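Local coordinates for conserved protein with 2 CBS domains (Pyrobaculum aerophilum, PDB 2RIH) that binds AMP through a pair of CBS domains and probably acts as an adenine nucleotide sensor in this hyperthermophilic archaeon, at residues 20-32 against 59-73. Sequence-based numbering, arbitrary orientation.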
ATOM      1  N   GLU A  20      19.199 -10.454  -6.276  1.00 28.22           N
ATOM      2  CA  GLU A  20      18.540 -11.468  -5.450  1.00 27.90           C
ATOM      3  C   GLU A  20      19.213 -11.779  -4.105  1.00 27.89           C
ATOM      4  O   GLU A  20      18.594 -12.403  -3.245  1.00 29.37           O
ATOM      5  CB  GLU A  20      18.377 -12.766  -6.254  1.00 29.32           C
ATOM      6  CG  GLU A  20      19.671 -13.363  -6.808  1.00 30.31           C
ATOM      7  CD  GLU A  20      19.437 -14.691  -7.496  1.00 29.55           C
ATOM      8  OE1 GLU A  20      19.848 -14.844  -8.656  1.00 29.33           O
ATOM      9  OE2 GLU A  20      18.825 -15.581  -6.879  1.00 32.82           O
ATOM     10  N   THR A  21      20.467 -11.357  -3.945  1.00 27.95           N
ATOM     11  CA  THR A  21      21.234 -11.523  -2.703  1.00 27.62           C
ATOM     12  C   THR A  21      21.005 -10.390  -1.694  1.00 28.50           C
ATOM     13  O   THR A  21      21.561 -10.418  -0.591  1.00 28.33           O
ATOM     14  CB  THR A  21      22.748 -11.551  -3.009  1.00 27.73           C
ATOM     15  OG1 THR A  21      23.068 -10.454  -3.873  1.00 28.98           O
ATOM     16  CG2 THR A  21      23.152 -12.855  -3.688  1.00 27.16           C
ATOM     17  N   ALA A  22      20.205  -9.392  -2.074  1.00 27.12           N
ATOM     18  CA  ALA A  22      19.936  -8.238  -1.214  1.00 26.18           C
ATOM     19  C   ALA A  22      19.423  -8.637   0.175  1.00 25.75           C
ATOM     20  O   ALA A  22      18.728  -9.647   0.343  1.00 23.53           O
ATOM     21  CB  ALA A  22      18.928  -7.294  -1.893  1.00 26.31           C
ATOM     22  N   THR A  23      19.763  -7.829   1.172  1.00 25.16           N
ATOM     23  CA  THR A  23      19.237  -8.036   2.510  1.00 24.79           C
ATOM     24  C   THR A  23      17.892  -7.339   2.612  1.00 22.99           C
ATOM     25  O   THR A  23      17.542  -6.522   1.765  1.00 22.68           O
ATOM     26  CB  THR A  23      20.173  -7.496   3.601  1.00 25.48           C
ATOM     27  OG1 THR A  23      20.218  -6.062   3.541  1.00 25.63           O
ATOM     28  CG2 THR A  23      21.576  -8.093   3.450  1.00 23.74           C
ATOM     29  N   ILE A  24      17.157  -7.656   3.668  1.00 21.44           N
ATOM     30  CA  ILE A  24      15.859  -7.045   3.916  1.00 22.62           C
ATOM     31  C   ILE A  24      15.963  -5.528   4.096  1.00 20.97           C
ATOM     32  O   ILE A  24      15.141  -4.785   3.566  1.00 17.64           O
ATOM     33  CB  ILE A  24      15.163  -7.663   5.159  1.00 21.50           C
ATOM     34  CG1 ILE A  24      14.843  -9.147   4.910  1.00 20.15           C
ATOM     35  CG2 ILE A  24      13.896  -6.857   5.508  1.00 21.78           C
ATOM     36  CD1 ILE A  24      14.386  -9.871   6.131  1.00 18.81           C
ATOM     37  N   ARG A  25      16.958  -5.079   4.853  1.00 22.43           N
ATOM     38  CA  ARG A  25      17.135  -3.648   5.097  1.00 24.97           C
ATOM     39  C   ARG A  25      17.619  -2.900   3.855  1.00 24.12           C
ATOM     40  O   ARG A  25      17.314  -1.717   3.694  1.00 24.07           O
ATOM     41  CB  ARG A  25      18.104  -3.388   6.263  1.00 26.63           C
ATOM     42  CG  ARG A  25      17.904  -2.005   6.892  1.00 26.12           C
ATOM     43  CD  ARG A  25      18.804  -1.747   8.077  1.00 27.16           C
ATOM     44  NE  ARG A  25      18.792  -2.829   9.059  1.00 26.47           N
ATOM     45  CZ  ARG A  25      17.964  -2.943  10.100  1.00 27.61           C
ATOM     46  NH1 ARG A  25      17.019  -2.045  10.337  1.00 26.61           N
ATOM     47  NH2 ARG A  25      18.084  -3.979  10.919  1.00 27.99           N
ATOM     48  N   GLU A  26      18.389  -3.572   2.997  1.00 23.26           N
ATOM     49  CA  GLU A  26      18.809  -2.974   1.727  1.00 24.69           C
ATOM     50  C   GLU A  26      17.590  -2.654   0.870  1.00 23.75           C
ATOM     51  O   GLU A  26      17.500  -1.560   0.305  1.00 22.92           O
ATOM     52  CB  GLU A  26      19.786  -3.880   0.970  1.00 25.24           C
ATOM     53  CG  GLU A  26      21.199  -3.830   1.531  1.00 26.69           C
ATOM     54  CD  GLU A  26      22.092  -4.941   1.014  1.00 27.52           C
ATOM     55  OE1 GLU A  26      21.606  -5.822   0.279  1.00 28.30           O
ATOM     56  OE2 GLU A  26      23.293  -4.936   1.353  1.00 29.50           O
ATOM     57  N   VAL A  27      16.655  -3.605   0.797  1.00 21.22           N
ATOM     58  CA  VAL A  27      15.395  -3.403   0.080  1.00 22.70           C
ATOM     59  C   VAL A  27      14.603  -2.245   0.686  1.00 22.08           C
ATOM     60  O   VAL A  27      14.141  -1.362  -0.032  1.00 22.28           O
ATOM     61  CB  VAL A  27      14.515  -4.676   0.084  1.00 22.81           C
ATOM     62  CG1 VAL A  27      13.095  -4.366  -0.466  1.00 20.05           C
ATOM     63  CG2 VAL A  27      15.199  -5.791  -0.702  1.00 22.86           C
ATOM     64  N   ALA A  28      14.443  -2.269   2.005  1.00 22.52           N
ATOM     65  CA  ALA A  28      13.766  -1.197   2.731  1.00 22.84           C
ATOM     66  C   ALA A  28      14.374   0.176   2.476  1.00 22.83           C
ATOM     67  O   ALA A  28      13.646   1.150   2.320  1.00 24.99           O
ATOM     68  CB  ALA A  28      13.756  -1.495   4.230  1.00 22.41           C
ATOM     69  N   THR A  29      15.702   0.248   2.434  1.00 23.55           N
ATOM     70  CA  THR A  29      16.414   1.509   2.196  1.00 23.52           C
ATOM     71  C   THR A  29      16.107   2.066   0.804  1.00 24.44           C
ATOM     72  O   THR A  29      15.772   3.255   0.654  1.00 22.02           O
ATOM     73  CB  THR A  29      17.938   1.325   2.378  1.00 23.88           C
ATOM     74  OG1 THR A  29      18.204   0.925   3.730  1.00 25.41           O
ATOM     75  CG2 THR A  29      18.714   2.615   2.051  1.00 24.50           C
ATOM     76  N   GLU A  30      16.176   1.204  -0.205  1.00 22.62           N
ATOM     77  CA  GLU A  30      15.921   1.635  -1.575  1.00 23.98           C
ATOM     78  C   GLU A  30      14.468   2.037  -1.797  1.00 22.73           C
ATOM     79  O   GLU A  30      14.195   3.020  -2.480  1.00 22.46           O
ATOM     80  CB  GLU A  30      16.343   0.562  -2.577  1.00 23.35           C
ATOM     81  CG  GLU A  30      17.823   0.247  -2.556  1.00 26.50           C
ATOM     82  CD  GLU A  30      18.708   1.472  -2.659  1.00 27.73           C
ATOM     83  OE1 GLU A  30      19.655   1.587  -1.854  1.00 29.74           O
ATOM     84  OE2 GLU A  30      18.458   2.314  -3.539  1.00 29.61           O
ATOM     85  N   LEU A  31      13.542   1.284  -1.212  1.00 23.72           N
ATOM     86  CA  LEU A  31      12.119   1.631  -1.282  1.00 22.50           C
ATOM     87  C   LEU A  31      11.816   2.961  -0.578  1.00 23.42           C
ATOM     88  O   LEU A  31      11.073   3.795  -1.105  1.00 21.40           O
ATOM     89  CB  LEU A  31      11.264   0.524  -0.668  1.00 23.15           C
ATOM     90  CG  LEU A  31      11.099  -0.781  -1.455  1.00 22.12           C
ATOM     91  CD1 LEU A  31      10.228  -1.731  -0.642  1.00 19.82           C
ATOM     92  CD2 LEU A  31      10.507  -0.527  -2.847  1.00 17.49           C
ATOM     93  N   ALA A  32      12.381   3.150   0.613  1.00 24.23           N
ATOM     94  CA  ALA A  32      12.195   4.387   1.378  1.00 26.55           C
ATOM     95  C   ALA A  32      12.690   5.600   0.587  1.00 26.60           C
ATOM     96  O   ALA A  32      12.007   6.616   0.506  1.00 25.87           O
ATOM     97  CB  ALA A  32      12.927   4.304   2.725  1.00 26.19           C
ATOM     98  N   ILE A  59       8.024  -6.604   4.305  1.00 19.19           N
ATOM     99  CA  ILE A  59       8.888  -6.029   5.332  1.00 20.41           C
ATOM    100  C   ILE A  59       8.112  -5.845   6.646  1.00 21.12           C
ATOM    101  O   ILE A  59       8.649  -6.086   7.736  1.00 20.75           O
ATOM    102  CB  ILE A  59       9.507  -4.705   4.825  1.00 20.43           C
ATOM    103  CG1 ILE A  59      10.531  -5.024   3.718  1.00 20.67           C
ATOM    104  CG2 ILE A  59      10.141  -3.909   5.988  1.00 19.55           C
ATOM    105  CD1 ILE A  59      10.882  -3.866   2.806  1.00 20.44           C
ATOM    106  N   LEU A  60       6.849  -5.430   6.536  1.00 21.03           N
ATOM    107  CA  LEU A  60       5.972  -5.283   7.689  1.00 22.79           C
ATOM    108  C   LEU A  60       5.884  -6.608   8.459  1.00 21.67           C
ATOM    109  O   LEU A  60       6.037  -6.641   9.682  1.00 19.98           O
ATOM    110  CB  LEU A  60       4.570  -4.851   7.221  1.00 23.14           C
ATOM    111  CG  LEU A  60       3.505  -4.504   8.260  1.00 24.43           C
ATOM    112  CD1 LEU A  60       3.734  -3.102   8.786  1.00 23.52           C
ATOM    113  CD2 LEU A  60       2.097  -4.603   7.649  1.00 26.78           C
ATOM    114  N   ARG A  61       5.624  -7.690   7.725  1.00 22.20           N
ATOM    115  CA  ARG A  61       5.532  -9.028   8.313  0.50 23.30           C
ATOM    116  C   ARG A  61       6.851  -9.443   8.969  1.00 22.82           C
ATOM    117  O   ARG A  61       6.854 -10.075  10.032  1.00 23.56           O
ATOM    118  CB  ARG A  61       5.119 -10.053   7.249  0.50 24.35           C
ATOM    119  CG  ARG A  61       5.116 -11.500   7.745  0.50 26.81           C
ATOM    120  CD  ARG A  61       4.676 -12.488   6.665  0.50 28.55           C
ATOM    121  NE  ARG A  61       5.346 -12.249   5.389  0.50 30.60           N
ATOM    122  CZ  ARG A  61       6.610 -12.562   5.115  0.50 31.84           C
ATOM    123  NH1 ARG A  61       7.100 -12.284   3.911  0.50 31.01           N
ATOM    124  NH2 ARG A  61       7.395 -13.139   6.026  0.50 32.93           N
ATOM    125  N   ALA A  62       7.967  -9.081   8.334  1.00 22.03           N
ATOM    126  CA  ALA A  62       9.308  -9.353   8.850  1.00 21.65           C
ATOM    127  C   ALA A  62       9.518  -8.710  10.218  1.00 20.90           C
ATOM    128  O   ALA A  62      10.043  -9.341  11.132  1.00 23.12           O
ATOM    129  CB  ALA A  62      10.365  -8.841   7.862  1.00 21.13           C
ATOM    130  N   VAL A  63       9.108  -7.451  10.334  1.00 21.16           N
ATOM    131  CA  VAL A  63       9.149  -6.698  11.581  1.00 21.17           C
ATOM    132  C   VAL A  63       8.288  -7.393  12.656  1.00 21.34           C
ATOM    133  O   VAL A  63       8.763  -7.654  13.753  1.00 20.46           O
ATOM    134  CB  VAL A  63       8.656  -5.237  11.354  1.00 18.57           C
ATOM    135  CG1 VAL A  63       8.480  -4.491  12.675  1.00 16.98           C
ATOM    136  CG2 VAL A  63       9.611  -4.481  10.439  1.00 19.37           C
ATOM    137  N   ALA A  64       7.035  -7.697  12.316  1.00 21.81           N
ATOM    138  CA  ALA A  64       6.097  -8.377  13.223  1.00 24.31           C
ATOM    139  C   ALA A  64       6.653  -9.698  13.763  1.00 26.03           C
ATOM    140  O   ALA A  64       6.421 -10.041  14.927  1.00 25.92           O
ATOM    141  CB  ALA A  64       4.739  -8.619  12.516  1.00 23.06           C
ATOM    142  N   GLN A  65       7.402 -10.414  12.923  1.00 27.17           N
ATOM    143  CA  GLN A  65       7.979 -11.712  13.281  1.00 28.75           C
ATOM    144  C   GLN A  65       9.374 -11.624  13.905  1.00 28.37           C
ATOM    145  O   GLN A  65       9.955 -12.645  14.260  1.00 25.51           O
ATOM    146  CB  GLN A  65       8.021 -12.618  12.051  1.00 30.91           C
ATOM    147  CG  GLN A  65       6.638 -13.050  11.568  1.00 32.75           C
ATOM    148  CD  GLN A  65       6.680 -13.811  10.257  1.00 34.46           C
ATOM    149  OE1 GLN A  65       7.740 -13.988   9.660  1.00 37.35           O
ATOM    150  NE2 GLN A  65       5.520 -14.257   9.797  1.00 38.21           N
ATOM    151  N   ARG A  66       9.900 -10.409  14.042  1.00 28.42           N
ATOM    152  CA  ARG A  66      11.208 -10.173  14.663  1.00 28.56           C
ATOM    153  C   ARG A  66      12.348 -10.885  13.928  1.00 27.34           C
ATOM    154  O   ARG A  66      13.274 -11.405  14.547  1.00 25.25           O
ATOM    155  CB  ARG A  66      11.191 -10.574  16.142  1.00 29.30           C
ATOM    156  CG  ARG A  66      10.008 -10.020  16.913  1.00 30.64           C
ATOM    157  CD  ARG A  66      10.127 -10.299  18.401  1.00 32.24           C
ATOM    158  NE  ARG A  66      11.051  -9.358  19.016  1.00 33.43           N
ATOM    159  CZ  ARG A  66      10.720  -8.344  19.817  1.00 32.21           C
ATOM    160  NH1 ARG A  66       9.462  -8.103  20.179  1.00 31.97           N
ATOM    161  NH2 ARG A  66      11.684  -7.560  20.273  1.00 33.50           N
ATOM    162  N   LEU A  67      12.271 -10.897  12.602  1.00 26.47           N
ATOM    163  CA  LEU A  67      13.331 -11.462  11.784  1.00 26.57           C
ATOM    164  C   LEU A  67      14.556 -10.564  11.807  1.00 26.61           C
ATOM    165  O   LEU A  67      14.469  -9.349  12.065  1.00 23.54           O
ATOM    166  CB  LEU A  67      12.884 -11.630  10.333  1.00 26.80           C
ATOM    167  CG  LEU A  67      11.642 -12.465  10.029  1.00 26.86           C
ATOM    168  CD1 LEU A  67      11.488 -12.596   8.511  1.00 26.24           C
ATOM    169  CD2 LEU A  67      11.708 -13.834  10.708  1.00 26.86           C
ATOM    170  N   ASP A  68      15.699 -11.176  11.533  1.00 25.49           N
ATOM    171  CA  ASP A  68      16.924 -10.440  11.339  1.00 25.58           C
ATOM    172  C   ASP A  68      16.757  -9.645  10.042  1.00 25.24           C
ATOM    173  O   ASP A  68      16.835 -10.196   8.942  1.00 24.94           O
ATOM    174  CB  ASP A  68      18.115 -11.402  11.262  1.00 26.33           C
ATOM    175  CG  ASP A  68      19.449 -10.685  11.167  1.00 26.89           C
ATOM    176  OD1 ASP A  68      20.476 -11.390  11.202  1.00 30.64           O
ATOM    177  OD2 ASP A  68      19.488  -9.435  11.068  1.00 24.93           O
ATOM    178  N   LEU A  69      16.512  -8.347  10.202  1.00 25.64           N
ATOM    179  CA  LEU A  69      16.283  -7.422   9.084  1.00 25.41           C
ATOM    180  C   LEU A  69      17.547  -7.155   8.253  1.00 23.75           C
ATOM    181  O   LEU A  69      17.476  -6.569   7.178  1.00 21.57           O
ATOM    182  CB  LEU A  69      15.693  -6.108   9.614  1.00 25.94           C
ATOM    183  CG  LEU A  69      14.167  -5.942   9.762  1.00 27.36           C
ATOM    184  CD1 LEU A  69      13.393  -7.238   9.873  1.00 28.24           C
ATOM    185  CD2 LEU A  69      13.861  -4.999  10.940  1.00 26.43           C
ATOM    186  N   ASP A  70      18.700  -7.580   8.755  1.00 22.78           N
ATOM    187  CA  ASP A  70      19.939  -7.561   7.972  1.00 24.24           C
ATOM    188  C   ASP A  70      20.272  -8.935   7.381  1.00 23.62           C
ATOM    189  O   ASP A  70      21.356  -9.138   6.849  1.00 25.67           O
ATOM    190  CB  ASP A  70      21.092  -7.042   8.825  1.00 24.04           C
ATOM    191  CG  ASP A  70      20.937  -5.585   9.163  1.00 22.97           C
ATOM    192  OD1 ASP A  70      20.907  -4.762   8.231  1.00 24.03           O
ATOM    193  OD2 ASP A  70      20.835  -5.264  10.356  1.00 26.31           O
ATOM    194  N   GLY A  71      19.332  -9.867   7.478  1.00 24.78           N
ATOM    195  CA  GLY A  71      19.431 -11.145   6.786  1.00 25.67           C
ATOM    196  C   GLY A  71      18.899 -11.019   5.360  1.00 25.57           C
ATOM    197  O   GLY A  71      18.422  -9.955   4.957  1.00 22.49           O
ATOM    198  N   PRO A  72      18.992 -12.103   4.576  1.00 27.66           N
ATOM    199  CA  PRO A  72      18.531 -12.078   3.193  1.00 26.80           C
ATOM    200  C   PRO A  72      17.046 -11.737   3.019  1.00 27.35           C
ATOM    201  O   PRO A  72      16.203 -12.142   3.839  1.00 26.76           O
ATOM    202  CB  PRO A  72      18.827 -13.502   2.699  1.00 27.75           C
ATOM    203  CG  PRO A  72      18.972 -14.322   3.916  1.00 28.81           C
ATOM    204  CD  PRO A  72      19.553 -13.414   4.945  1.00 28.68           C
ATOM    205  N   ALA A  73      16.745 -10.998   1.948  1.00 27.00           N
ATOM    206  CA  ALA A  73      15.369 -10.644   1.586  1.00 26.46           C
ATOM    207  C   ALA A  73      14.665 -11.749   0.817  1.00 25.33           C
ATOM    208  O   ALA A  73      13.447 -11.849   0.880  1.00 25.64           O
ATOM    209  CB  ALA A  73      15.333  -9.347   0.776  1.00 26.12           C
TER
HETATM  210  O   HOH W   1      21.486  -5.024   5.667  1.00 27.33           O
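Arg-25 grips the carboxylate of Asp-70 side-on, NE reaching OD1 at 3.0 Å and NH2 reaching OD2 at 3.1 Å. OD1 lies almost exactly in the guanidinium plane, but the two flat groups are twisted 44° apart, and both nitrogens meet the carboxylate from above its plane. A bend at chi3 (-49°) turns the guanidinium back over Leu-69, whose CB lies on one face, 3.5 Å from NH2. A water held by Thr-23 OG1 donates to Asp-70 OD1; the same carboxylate also meets Arg-66 of the second subunit, while Arg-25 NH1 donates to Val-63 O of the second subunit. A leucine in place of Arg-25 would probably leave Asp-70 without its mate within the chain and take away the guanidinium over Leu-69 CB, besides losing the bond to the other subunit.

Next to this salt bridge, Ile-24 lies against the backbone of the 68-73 loop: CB sits 3.3 Å from Leu-69 O, and CD1 lies 3.7 Å from both Asp-68 O and Pro-72 O. Its amide bonds to Gly-71 O, and Ala-73 N to Ala-22 O, making a single bridge between Thr-23 and Pro-72. Deeper, Ile-59 enters as a knob among Ile-24, Val-27, Ala-28 and Leu-31, its CD1 3.9 Å from Ala-28 CA. Thr-23 and Glu-26 close the helix start as a capping box. Helices 24-32 and 59-64, with axes crossing at -133°, pack on the three-stranded sheet of the first CBS domain, and the loop after the second returns beside the start of the first; this edge of the Bateman module meets the second subunit.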